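Local coordinates for protein kojibiose phosphorylase (Gut metagenome, PDB 6W0P) that belongs to glycosyl hydrolase family 65, whose members combine a helical-barrel catalytic domain with a strand-rich N-terminal domain and a smaller C-terminal one, at residues Phe319-Ala324 with Leu357-Tyr362; Gln323-Phe328 with Ala368-Met373; Thr331-Ala336 with Ile372-Asn377. One frame throughout, in Å; residues are numbered along the deposited sequence.

Interaction 1. Residues Phe319-Ala324 with Leu357-Tyr362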
# COMPACT_ATOMS: atom_id res chain seq x y z
N PHE A 319 -20.72 -7.16 32.08
CA PHE A 319 -22.04 -7.00 31.41
C PHE A 319 -21.86 -7.08 29.90
O PHE A 319 -22.61 -7.84 29.24
CB PHE A 319 -22.72 -5.71 31.88
CG PHE A 319 -24.02 -5.45 31.16
CD1 PHE A 319 -25.19 -6.04 31.59
CD2 PHE A 319 -24.06 -4.64 30.05
CE1 PHE A 319 -26.38 -5.82 30.92
CE2 PHE A 319 -25.25 -4.40 29.39
CZ PHE A 319 -26.41 -5.00 29.82
N GLN A 320 -20.91 -6.31 29.34
CA GLN A 320 -20.64 -6.27 27.88
C GLN A 320 -20.07 -7.60 27.36
O GLN A 320 -20.31 -7.94 26.17
CB GLN A 320 -19.69 -5.11 27.55
CG GLN A 320 -20.33 -3.73 27.73
CD GLN A 320 -21.56 -3.53 26.86
OE1 GLN A 320 -21.84 -4.30 25.93
NE2 GLN A 320 -22.30 -2.48 27.17
N MET A 321 -19.30 -8.32 28.18
CA MET A 321 -18.74 -9.63 27.78
C MET A 321 -19.91 -10.61 27.62
O MET A 321 -19.89 -11.36 26.67
CB MET A 321 -17.74 -10.21 28.80
CG MET A 321 -16.41 -9.45 28.89
SD MET A 321 -15.46 -9.55 27.37
CE MET A 321 -14.75 -11.19 27.57
N ILE A 322 -20.87 -10.57 28.52
CA ILE A 322 -22.05 -11.49 28.54
C ILE A 322 -22.95 -11.11 27.34
O ILE A 322 -23.54 -12.02 26.71
CB ILE A 322 -22.77 -11.44 29.91
CG1 ILE A 322 -21.86 -11.95 31.05
CG2 ILE A 322 -24.04 -12.26 29.84
CD1 ILE A 322 -22.24 -11.58 32.52
N GLN A 323 -23.04 -9.82 27.03
CA GLN A 323 -23.83 -9.29 25.87
C GLN A 323 -23.18 -9.69 24.55
O GLN A 323 -23.92 -10.04 23.60
CB GLN A 323 -23.97 -7.77 25.95
CG GLN A 323 -25.01 -7.30 26.97
CD GLN A 323 -25.61 -5.96 26.64
OE1 GLN A 323 -26.82 -5.80 26.71
NE2 GLN A 323 -24.78 -5.00 26.27
N ALA A 324 -21.85 -9.68 24.49
CA ALA A 324 -21.10 -9.96 23.26
C ALA A 324 -21.26 -11.43 22.82
O ALA A 324 -21.30 -11.67 21.60
CB ALA A 324 -19.65 -9.61 23.46
N LEU A 357 -10.97 -15.26 24.89
CA LEU A 357 -11.45 -16.64 25.18
C LEU A 357 -11.46 -16.92 26.68
O LEU A 357 -12.42 -17.49 27.19
CB LEU A 357 -10.59 -17.66 24.43
CG LEU A 357 -11.02 -19.11 24.56
CD1 LEU A 357 -12.43 -19.29 24.07
CD2 LEU A 357 -10.07 -20.01 23.80
N PRO A 358 -10.39 -16.60 27.44
CA PRO A 358 -10.28 -17.08 28.82
C PRO A 358 -11.48 -16.75 29.73
O PRO A 358 -11.86 -17.57 30.53
CB PRO A 358 -9.03 -16.35 29.32
CG PRO A 358 -8.19 -16.22 28.08
CD PRO A 358 -9.20 -15.85 27.03
N PHE A 359 -12.06 -15.57 29.60
CA PHE A 359 -13.28 -15.24 30.38
C PHE A 359 -14.33 -16.35 30.14
O PHE A 359 -14.97 -16.81 31.11
CB PHE A 359 -13.83 -13.85 30.02
CG PHE A 359 -15.17 -13.59 30.63
CD1 PHE A 359 -15.28 -13.17 31.95
CD2 PHE A 359 -16.34 -13.81 29.92
CE1 PHE A 359 -16.53 -12.97 32.53
CE2 PHE A 359 -17.58 -13.59 30.49
CZ PHE A 359 -17.67 -13.18 31.79
N TYR A 360 -14.52 -16.76 28.89
CA TYR A 360 -15.57 -17.76 28.51
C TYR A 360 -15.18 -19.16 29.01
O TYR A 360 -16.08 -19.89 29.42
CB TYR A 360 -15.91 -17.68 27.02
CG TYR A 360 -16.42 -16.32 26.62
CD1 TYR A 360 -17.72 -15.92 26.90
CD2 TYR A 360 -15.59 -15.42 25.97
CE1 TYR A 360 -18.17 -14.65 26.56
CE2 TYR A 360 -16.03 -14.14 25.63
CZ TYR A 360 -17.32 -13.76 25.93
OH TYR A 360 -17.74 -12.49 25.59
N LEU A 361 -13.90 -19.50 28.99
CA LEU A 361 -13.37 -20.82 29.42
C LEU A 361 -13.75 -21.06 30.89
O LEU A 361 -14.02 -22.20 31.23
CB LEU A 361 -11.86 -20.87 29.24
CG LEU A 361 -11.39 -21.12 27.81
CD1 LEU A 361 -9.89 -20.90 27.69
CD2 LEU A 361 -11.77 -22.52 27.32
N TYR A 362 -13.78 -20.01 31.71
CA TYR A 362 -13.98 -20.09 33.18
C TYR A 362 -15.42 -19.77 33.57
O TYR A 362 -15.71 -19.85 34.77
CB TYR A 362 -12.97 -19.19 33.88
CG TYR A 362 -11.58 -19.75 33.90
CD1 TYR A 362 -11.23 -20.77 34.77
CD2 TYR A 362 -10.61 -19.28 33.02
CE1 TYR A 362 -9.95 -21.28 34.78
CE2 TYR A 362 -9.32 -19.78 33.02
CZ TYR A 362 -9.00 -20.80 33.90
OH TYR A 362 -7.74 -21.34 33.89
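The last turn of helix 308-324 meets helix 351-361 where Met321 lies against Phe359 and Tyr360. The two short helical segments lie almost at right angles, 86° between their directions. Their axes stay 11.3 Å apart, and the side chains fill the gap. Met321 is bent at both chi2 and chi3. With these bends the methyl CE reaches across to Phe359 CB, at 3.7 Å, and it also touches Tyr360 CE2. Nearer the backbone, Met321 CB lies over one face of the Phe359 ring in a CH-pi contact, 4.2 Å from the ring centroid. Ile322 CG1 comes to the edge of that ring, near its plane. Both helices belong to the family 65 catalytic domain, an (alpha/alpha)6 barrel in this family. Trp673 meets the Phe359 ring edge-to-face, and helix 666-680 also packs on Met321. Tyr360 adds the polar link: its OH donates to Met321 O at 2.7 Å, tilted 28° from the carbonyl plane. Phe359 CD2 lies over the centre of the Tyr360 ring, 3.8 Å above its plane.

Interaction 2. Residues Gln323-Phe328 with Ala368-Met373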
# COMPACT_ATOMS: atom_id res chain seq x y z
N GLN A 323 -23.04 -9.82 27.03
CA GLN A 323 -23.83 -9.29 25.87
C GLN A 323 -23.18 -9.69 24.55
O GLN A 323 -23.92 -10.04 23.60
CB GLN A 323 -23.97 -7.77 25.95
CG GLN A 323 -25.01 -7.30 26.97
CD GLN A 323 -25.61 -5.96 26.64
OE1 GLN A 323 -26.82 -5.80 26.71
NE2 GLN A 323 -24.78 -5.00 26.27
N ALA A 324 -21.85 -9.68 24.49
CA ALA A 324 -21.10 -9.96 23.26
C ALA A 324 -21.26 -11.43 22.82
O ALA A 324 -21.30 -11.67 21.60
CB ALA A 324 -19.65 -9.61 23.46
N TYR A 325 -21.29 -12.38 23.76
CA TYR A 325 -21.29 -13.83 23.43
C TYR A 325 -21.83 -14.67 24.59
O TYR A 325 -21.41 -14.45 25.73
CB TYR A 325 -19.87 -14.29 23.13
CG TYR A 325 -19.77 -15.36 22.08
CD1 TYR A 325 -19.96 -15.04 20.75
CD2 TYR A 325 -19.52 -16.68 22.40
CE1 TYR A 325 -19.90 -16.01 19.77
CE2 TYR A 325 -19.46 -17.67 21.42
CZ TYR A 325 -19.64 -17.33 20.09
OH TYR A 325 -19.54 -18.26 19.09
N HIS A 326 -22.72 -15.62 24.33
CA HIS A 326 -23.15 -16.58 25.39
C HIS A 326 -23.36 -17.99 24.82
O HIS A 326 -23.98 -18.79 25.53
CB HIS A 326 -24.37 -16.03 26.13
CG HIS A 326 -25.62 -15.97 25.30
ND1 HIS A 326 -25.91 -14.90 24.48
CD2 HIS A 326 -26.66 -16.82 25.19
CE1 HIS A 326 -27.08 -15.12 23.89
NE2 HIS A 326 -27.57 -16.29 24.31
N GLY A 327 -22.86 -18.29 23.63
CA GLY A 327 -22.97 -19.63 23.03
C GLY A 327 -24.29 -19.80 22.30
O GLY A 327 -24.78 -20.94 22.21
N PHE A 328 -24.87 -18.72 21.78
CA PHE A 328 -26.15 -18.80 21.04
C PHE A 328 -25.95 -19.53 19.71
O PHE A 328 -26.88 -20.22 19.28
CB PHE A 328 -26.75 -17.43 20.76
CG PHE A 328 -28.09 -17.50 20.07
CD1 PHE A 328 -29.23 -17.85 20.79
CD2 PHE A 328 -28.21 -17.24 18.71
CE1 PHE A 328 -30.46 -17.94 20.17
CE2 PHE A 328 -29.45 -17.35 18.09
CZ PHE A 328 -30.57 -17.69 18.82
N ALA A 368 -17.20 -20.80 25.08
CA ALA A 368 -15.78 -21.09 24.75
C ALA A 368 -15.72 -21.99 23.51
O ALA A 368 -15.00 -21.67 22.56
CB ALA A 368 -15.07 -21.73 25.91
N LYS A 369 -16.46 -23.10 23.51
CA LYS A 369 -16.45 -24.08 22.38
C LYS A 369 -16.99 -23.42 21.10
O LYS A 369 -16.42 -23.68 20.03
CB LYS A 369 -17.24 -25.33 22.77
CG LYS A 369 -17.57 -26.29 21.63
CD LYS A 369 -17.58 -27.77 22.02
CE LYS A 369 -18.97 -28.35 22.21
NZ LYS A 369 -18.93 -29.65 22.95
N ASP A 370 -18.02 -22.57 21.21
CA ASP A 370 -18.66 -21.90 20.04
C ASP A 370 -17.69 -20.92 19.40
O ASP A 370 -17.64 -20.88 18.14
CB ASP A 370 -20.01 -21.28 20.41
CG ASP A 370 -21.16 -22.27 20.31
OD1 ASP A 370 -20.88 -23.43 19.99
OD2 ASP A 370 -22.34 -21.89 20.58
N LEU A 371 -16.91 -20.18 20.20
CA LEU A 371 -15.84 -19.30 19.67
C LEU A 371 -14.89 -20.10 18.77
O LEU A 371 -14.58 -19.59 17.67
CB LEU A 371 -15.09 -18.63 20.82
CG LEU A 371 -15.82 -17.45 21.43
CD1 LEU A 371 -15.08 -16.90 22.63
CD2 LEU A 371 -16.01 -16.36 20.39
N ILE A 372 -14.48 -21.31 19.16
CA ILE A 372 -13.60 -22.17 18.31
C ILE A 372 -14.40 -22.74 17.12
O ILE A 372 -13.82 -22.81 16.03
CB ILE A 372 -12.93 -23.24 19.16
CG1 ILE A 372 -12.03 -22.60 20.22
CG2 ILE A 372 -12.15 -24.21 18.31
CD1 ILE A 372 -11.97 -23.38 21.52
N MET A 373 -15.68 -23.05 17.29
CA MET A 373 -16.52 -23.65 16.20
C MET A 373 -16.70 -22.61 15.10
O MET A 373 -16.75 -22.98 13.89
CB MET A 373 -17.89 -24.10 16.70
CG MET A 373 -17.88 -25.37 17.54
SD MET A 373 -16.95 -26.74 16.85
CE MET A 373 -17.81 -26.97 15.30
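Tyr325, Asp370 and Leu371 make most of this contact. Tyr325 is the first residue past the end of helix 308-324, and its ring lies against helix 365-376. Leu371 covers one face of the ring. Its CD2 stands over the ring centre in a CH-pi contact, 3.8 Å from the centroid and 11° off the normal. Leu371 CG lies over the same face, 3.6 Å from Tyr325 CE2. The chi1 of -79° holds that branch point beside its own backbone N, and CD2 then reaches over the ring. Asp370 comes at the edge instead, with CB 3.3 Å from Tyr325 OH. Its carboxylate plane is perpendicular to the ring. The phenol makes no bond to the helix. Its OH is hydrogen-bonded to Asn332 O, in the loop further on. Asp370 OD2 turns to the backbone and lies 3.1 Å from Gly327 O. Both atoms are acceptors, so this is proximity and not a bond. Gly327 has a positive phi, in the turn that brings its carbonyl here. Helix 351-361 adjoins the cluster, with Tyr360 touching both Tyr325 and Leu371, while helices 418-434 and 437-458 pack on Ile372 of helix 365-376.

Interaction 3. Residues Thr331-Ala336 with Ile372-Asn377; sequences TNTIGA and IMFRYN
Thr333 sits squarely over one face of the Phe374 ring, and this pair sets the geometry of the contact. Thr333 CB is 3.6 Å above the ring plane, over its centre. The approach is a CH-pi contact only 13° off the ring normal. The two branches of the threonine spread across the face. OG1 lies above the CD2 side, 3.7 Å from Phe374 CD2, and CG2 lies toward the far end, 4.0 Å from Phe374 CZ. Phe374 reaches the loop because CG is anti to the backbone N (chi1 159°), which sends the ring outward from the last turn of helix 365-376. Arg375 CZ lies at the edge of this ring, in its plane, and the guanidinium is salt-bridged to Glu353.

The loop backbone packs nearer the base of the phenylalanine. Asn332 O comes within 3.4 Å of Phe374 CB, and Thr331 O approaches CD1 obliquely to the ring. Asn332 O also accepts the bond from Tyr325 OH, and Thr331 O is bonded to Arg401. Farther along, the Thr331 and Asn377 side chains pass at a slant, with Thr331 CG2 3.9 Å from Asn377 ND2. Each has its polar partner elsewhere. Asn377 ND2 is bonded to Pro330, just ahead of the loop segment, and Thr331 OG1 to Asp329 and Lys257.

The family 65 catalytic domain thus packs an irregular loop on a helix end mainly through one aromatic face. Contact between the two segments is van der Waals and CH-pi in character. The loop's polar groups are largely satisfied by residues beyond the pair, such as Glu38 and Lys257 for the Asn332 amide. Loop placement therefore probably depends on that surrounding polar network as well as on the Phe374 face.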
# COMPACT_ATOMS: atom_id res chain seq x y z
N THR A 331 -21.70 -20.42 14.62
CA THR A 331 -21.26 -19.62 13.45
C THR A 331 -21.16 -18.13 13.83
O THR A 331 -21.03 -17.29 12.92
CB THR A 331 -22.17 -19.86 12.23
OG1 THR A 331 -23.48 -19.37 12.51
CG2 THR A 331 -22.26 -21.33 11.87
N ASN A 332 -21.25 -17.79 15.12
CA ASN A 332 -21.15 -16.38 15.59
C ASN A 332 -19.76 -16.17 16.18
O ASN A 332 -19.16 -17.15 16.63
CB ASN A 332 -22.22 -16.01 16.61
CG ASN A 332 -23.55 -15.64 15.99
OD1 ASN A 332 -23.64 -15.45 14.77
ND2 ASN A 332 -24.59 -15.56 16.80
N THR A 333 -19.27 -14.93 16.17
CA THR A 333 -17.98 -14.57 16.79
C THR A 333 -18.10 -13.19 17.44
O THR A 333 -19.13 -12.52 17.26
CB THR A 333 -16.84 -14.64 15.77
OG1 THR A 333 -15.59 -14.53 16.45
CG2 THR A 333 -16.94 -13.54 14.74
N ILE A 334 -17.06 -12.80 18.15
CA ILE A 334 -16.94 -11.49 18.84
C ILE A 334 -16.23 -10.52 17.88
O ILE A 334 -15.09 -10.82 17.48
CB ILE A 334 -16.18 -11.67 20.17
CG1 ILE A 334 -16.88 -12.71 21.06
CG2 ILE A 334 -15.98 -10.35 20.86
CD1 ILE A 334 -16.25 -12.90 22.40
N GLY A 335 -16.88 -9.41 17.54
CA GLY A 335 -16.23 -8.26 16.88
C GLY A 335 -15.38 -7.43 17.86
O GLY A 335 -15.70 -7.36 19.06
N ALA A 336 -14.35 -6.77 17.33
CA ALA A 336 -13.47 -5.84 18.07
C ALA A 336 -14.25 -4.74 18.81
O ALA A 336 -13.68 -4.18 19.76
CB ALA A 336 -12.46 -5.24 17.13
N ILE A 372 -14.48 -21.31 19.16
CA ILE A 372 -13.60 -22.17 18.31
C ILE A 372 -14.40 -22.74 17.12
O ILE A 372 -13.82 -22.81 16.03
CB ILE A 372 -12.93 -23.24 19.16
CG1 ILE A 372 -12.03 -22.60 20.22
CG2 ILE A 372 -12.15 -24.21 18.31
CD1 ILE A 372 -11.97 -23.38 21.52
N MET A 373 -15.68 -23.05 17.29
CA MET A 373 -16.52 -23.65 16.20
C MET A 373 -16.70 -22.61 15.10
O MET A 373 -16.75 -22.98 13.89
CB MET A 373 -17.89 -24.10 16.70
CG MET A 373 -17.88 -25.37 17.54
SD MET A 373 -16.95 -26.74 16.85
CE MET A 373 -17.81 -26.97 15.30
N PHE A 374 -16.75 -21.34 15.48
CA PHE A 374 -16.78 -20.26 14.47
C PHE A 374 -15.63 -20.50 13.50
O PHE A 374 -15.84 -20.33 12.28
CB PHE A 374 -16.72 -18.86 15.06
CG PHE A 374 -16.25 -17.85 14.05
CD1 PHE A 374 -17.07 -17.48 12.99
CD2 PHE A 374 -14.97 -17.33 14.10
CE1 PHE A 374 -16.64 -16.57 12.04
CE2 PHE A 374 -14.54 -16.43 13.15
CZ PHE A 374 -15.37 -16.05 12.12
N ARG A 375 -14.44 -20.84 14.02
CA ARG A 375 -13.21 -21.05 13.21
C ARG A 375 -13.30 -22.38 12.46
O ARG A 375 -12.84 -22.44 11.32
CB ARG A 375 -11.96 -21.00 14.09
CG ARG A 375 -11.75 -19.66 14.78
CD ARG A 375 -11.58 -18.48 13.83
NE ARG A 375 -11.03 -17.31 14.52
CZ ARG A 375 -10.66 -16.17 13.95
NH1 ARG A 375 -10.77 -16.00 12.65
NH2 ARG A 375 -10.17 -15.20 14.70
N TYR A 376 -13.82 -23.43 13.07
CA TYR A 376 -14.03 -24.72 12.38
C TYR A 376 -14.92 -24.46 11.17
O TYR A 376 -14.63 -24.95 10.08
CB TYR A 376 -14.61 -25.82 13.27
CG TYR A 376 -14.75 -27.10 12.49
CD1 TYR A 376 -13.66 -27.91 12.26
CD2 TYR A 376 -15.94 -27.39 11.83
CE1 TYR A 376 -13.76 -29.04 11.45
CE2 TYR A 376 -16.06 -28.52 11.03
CZ TYR A 376 -14.96 -29.34 10.83
OH TYR A 376 -15.11 -30.44 10.03
N ASN A 377 -15.96 -23.64 11.35
CA ASN A 377 -17.01 -23.45 10.31
C ASN A 377 -16.52 -22.45 9.25
O ASN A 377 -17.29 -22.23 8.30
CB ASN A 377 -18.35 -23.06 10.94
CG ASN A 377 -18.99 -24.20 11.70
OD1 ASN A 377 -18.99 -25.34 11.23
ND2 ASN A 377 -19.54 -23.92 12.87

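Overall arrangement
The three contacts form a continuous run inside the family 65 catalytic domain. Interactions 1 and 2 start from helix 308-324 and its end, with centres about 8 Å apart. Interactions 2 and 3 both end on helix 365-376, about 7 Å between centres. Interactions 1 and 3 are about 14 Å apart. Along the chain the order is helix 308-324, the loop holding 331-336, helix 351-361, then helix 365-376. The end of helix 308-324 packs on helix 351-361, and the chain leaving it then follows helix 365-376. Tyr325, Tyr360, Ile334 and Leu371 touch between the contacts and join them into one continuous, mostly buried patch, with centres 8 to 11 Å from the centre of the chain.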